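Local coordinates for Nop domain-containing protein (Archaeoglobus fulgidus, PDB 1NT2), which is a core protein of archaeal box C/D small ribonucleoprotein particles that binds fibrillarin and probably contacts the guide RNA, at residues 5-10 with 41-46. Residues are numbered along the deposited sequence; the frame is centred on the assembly and turned at random.
Sequences LWFGVY and VGAKAL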
loop_
_atom_site.group_PDB
_atom_site.type_symbol
_atom_site.label_atom_id
_atom_site.label_comp_id
_atom_site.label_asym_id
_atom_site.label_seq_id
_atom_site.Cartn_x
_atom_site.Cartn_y
_atom_site.Cartn_z
ATOM N N LEU B 5 -47.040 4.102 -14.719
ATOM C CA LEU B 5 -47.653 2.914 -14.150
ATOM C C LEU B 5 -47.142 1.711 -14.933
ATOM O O LEU B 5 -46.636 1.866 -16.042
ATOM C CB LEU B 5 -49.169 3.022 -14.240
ATOM C CG LEU B 5 -49.730 4.393 -13.846
ATOM C CD1 LEU B 5 -51.244 4.274 -13.700
ATOM C CD2 LEU B 5 -49.098 4.900 -12.549
ATOM N N TRP B 6 -47.276 0.515 -14.370
ATOM C CA TRP B 6 -46.775 -0.691 -15.023
ATOM C C TRP B 6 -47.294 -1.014 -16.421
ATOM O O TRP B 6 -46.664 -1.792 -17.139
ATOM C CB TRP B 6 -46.973 -1.915 -14.127
ATOM C CG TRP B 6 -48.395 -2.388 -13.957
ATOM C CD1 TRP B 6 -49.289 -1.990 -12.998
ATOM C CD2 TRP B 6 -49.058 -3.395 -14.730
ATOM N NE1 TRP B 6 -50.461 -2.694 -13.123
ATOM C CE2 TRP B 6 -50.348 -3.562 -14.178
ATOM C CE3 TRP B 6 -48.687 -4.175 -15.833
ATOM C CZ2 TRP B 6 -51.269 -4.477 -14.693
ATOM C CZ3 TRP B 6 -49.599 -5.084 -16.343
ATOM C CH2 TRP B 6 -50.878 -5.228 -15.770
ATOM N N PHE B 7 -48.431 -0.440 -16.813
ATOM C CA PHE B 7 -48.977 -0.702 -18.149
ATOM C C PHE B 7 -48.758 0.453 -19.115
ATOM O O PHE B 7 -48.712 0.250 -20.327
ATOM C CB PHE B 7 -50.479 -1.052 -18.096
ATOM C CG PHE B 7 -51.277 -0.222 -17.127
ATOM C CD1 PHE B 7 -51.413 -0.619 -15.794
ATOM C CD2 PHE B 7 -51.874 0.963 -17.538
ATOM C CE1 PHE B 7 -52.132 0.158 -14.883
ATOM C CE2 PHE B 7 -52.595 1.746 -16.639
ATOM C CZ PHE B 7 -52.724 1.344 -15.307
ATOM N N GLY B 8 -48.613 1.661 -18.584
ATOM C CA GLY B 8 -48.396 2.803 -19.452
ATOM C C GLY B 8 -48.261 4.135 -18.733
ATOM O O GLY B 8 -48.040 4.177 -17.518
ATOM N N VAL B 9 -48.405 5.221 -19.496
ATOM C CA VAL B 9 -48.291 6.581 -18.981
ATOM C C VAL B 9 -49.642 7.288 -18.858
ATOM O O VAL B 9 -50.226 7.723 -19.850
ATOM C CB VAL B 9 -47.399 7.433 -19.892
ATOM C CG1 VAL B 9 -47.053 8.742 -19.198
ATOM C CG2 VAL B 9 -46.151 6.664 -20.267
ATOM N N TYR B 10 -50.117 7.411 -17.626
ATOM C CA TYR B 10 -51.387 8.056 -17.330
ATOM C C TYR B 10 -51.182 9.550 -17.020
ATOM O O TYR B 10 -50.090 9.978 -16.625
ATOM C CB TYR B 10 -52.045 7.340 -16.135
ATOM C CG TYR B 10 -53.292 8.002 -15.587
ATOM C CD1 TYR B 10 -54.548 7.736 -16.132
ATOM C CD2 TYR B 10 -53.207 8.939 -14.555
ATOM C CE1 TYR B 10 -55.689 8.396 -15.662
ATOM C CE2 TYR B 10 -54.341 9.605 -14.084
ATOM C CZ TYR B 10 -55.575 9.331 -14.643
ATOM O OH TYR B 10 -56.678 10.025 -14.208
ATOM N N VAL B 41 -57.271 2.667 -12.331
ATOM C CA VAL B 41 -56.860 3.271 -13.589
ATOM C C VAL B 41 -56.465 2.159 -14.553
ATOM O O VAL B 41 -56.510 2.324 -15.762
ATOM C CB VAL B 41 -55.651 4.209 -13.384
ATOM C CG1 VAL B 41 -55.168 4.735 -14.725
ATOM C CG2 VAL B 41 -56.036 5.356 -12.455
ATOM N N GLY B 42 -56.076 1.020 -13.998
ATOM C CA GLY B 42 -55.685 -0.099 -14.826
ATOM C C GLY B 42 -56.867 -0.956 -15.216
ATOM O O GLY B 42 -56.858 -1.570 -16.283
ATOM N N ALA B 43 -57.876 -1.016 -14.350
ATOM C CA ALA B 43 -59.064 -1.802 -14.643
ATOM C C ALA B 43 -59.710 -1.131 -15.840
ATOM O O ALA B 43 -60.255 -1.804 -16.717
ATOM C CB ALA B 43 -60.011 -1.793 -13.465
ATOM N N LYS B 44 -59.623 0.201 -15.867
ATOM C CA LYS B 44 -60.167 1.007 -16.959
ATOM C C LYS B 44 -59.232 1.040 -18.179
ATOM O O LYS B 44 -59.249 1.995 -18.958
ATOM C CB LYS B 44 -60.421 2.444 -16.492
ATOM C CG LYS B 44 -61.716 2.664 -15.731
ATOM C CD LYS B 44 -62.542 3.822 -16.335
ATOM C CE LYS B 44 -61.732 5.119 -16.510
ATOM N NZ LYS B 44 -61.086 5.634 -15.259
ATOM N N ALA B 45 -58.418 0.003 -18.339
ATOM C CA ALA B 45 -57.493 -0.072 -19.462
ATOM C C ALA B 45 -57.429 -1.512 -19.934
ATOM O O ALA B 45 -57.621 -1.803 -21.114
ATOM C CB ALA B 45 -56.118 0.399 -19.036
ATOM N N LEU B 46 -57.148 -2.407 -18.993
ATOM C CA LEU B 46 -57.075 -3.835 -19.270
ATOM C C LEU B 46 -58.379 -4.434 -18.781
ATOM O O LEU B 46 -59.006 -3.903 -17.859
ATOM C CB LEU B 46 -55.918 -4.472 -18.512
ATOM C CG LEU B 46 -54.570 -3.753 -18.535
ATOM C CD1 LEU B 46 -53.550 -4.647 -17.863
ATOM C CD2 LEU B 46 -54.136 -3.448 -19.959
#
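Phe7 sits on Gly42 with the end of its ring, at the place where a two-stranded β-hairpin in the N-terminal part of the chain meets the end of the short helix 38-43. Residues 5-8 form the hairpin's tight turn, with a type I bend at Trp6 and Phe7, closed by Leu5 N to Gly8 O at 3.0 Å and a weak return bond. Phe7 CG lies between its own backbone N and carbonyl carbon (chi1 41°), and this sends the ring across to the helix end. There CZ comes 3.3 Å from Gly42 CA, approaching obliquely, and CE2 brushes Ala45 CB at 4.5 Å. Its own turn also flanks the ring: Leu5 CB lies over one face, toward the rim, and Trp6 NE1 sits in the ring plane at its edge. In return, Phe7 CD1 rests over one face of the indole, toward the rim.

Val41 fills the other end of the contact. Its CG1 lies 3.4 Å from Tyr10 CD1 and also touches Leu5 CD1; the valine side chain crosses each of the other two at about a right angle, while CG2 is over one face of the phenol ring. Tyr10 reaches it with CG anti to the backbone N (chi1 173°), and Phe36 touches both residues. Trp6 links this apolar packing to the partner protein: its backbone hydrogen-bonds to the fibrillarin-like chain, and its side chain packs on Ile123 of that chain. Leu46, just past the helix, approaches the indole from the opposite direction, its CD1 ending 3.4 Å from Trp6 CH2.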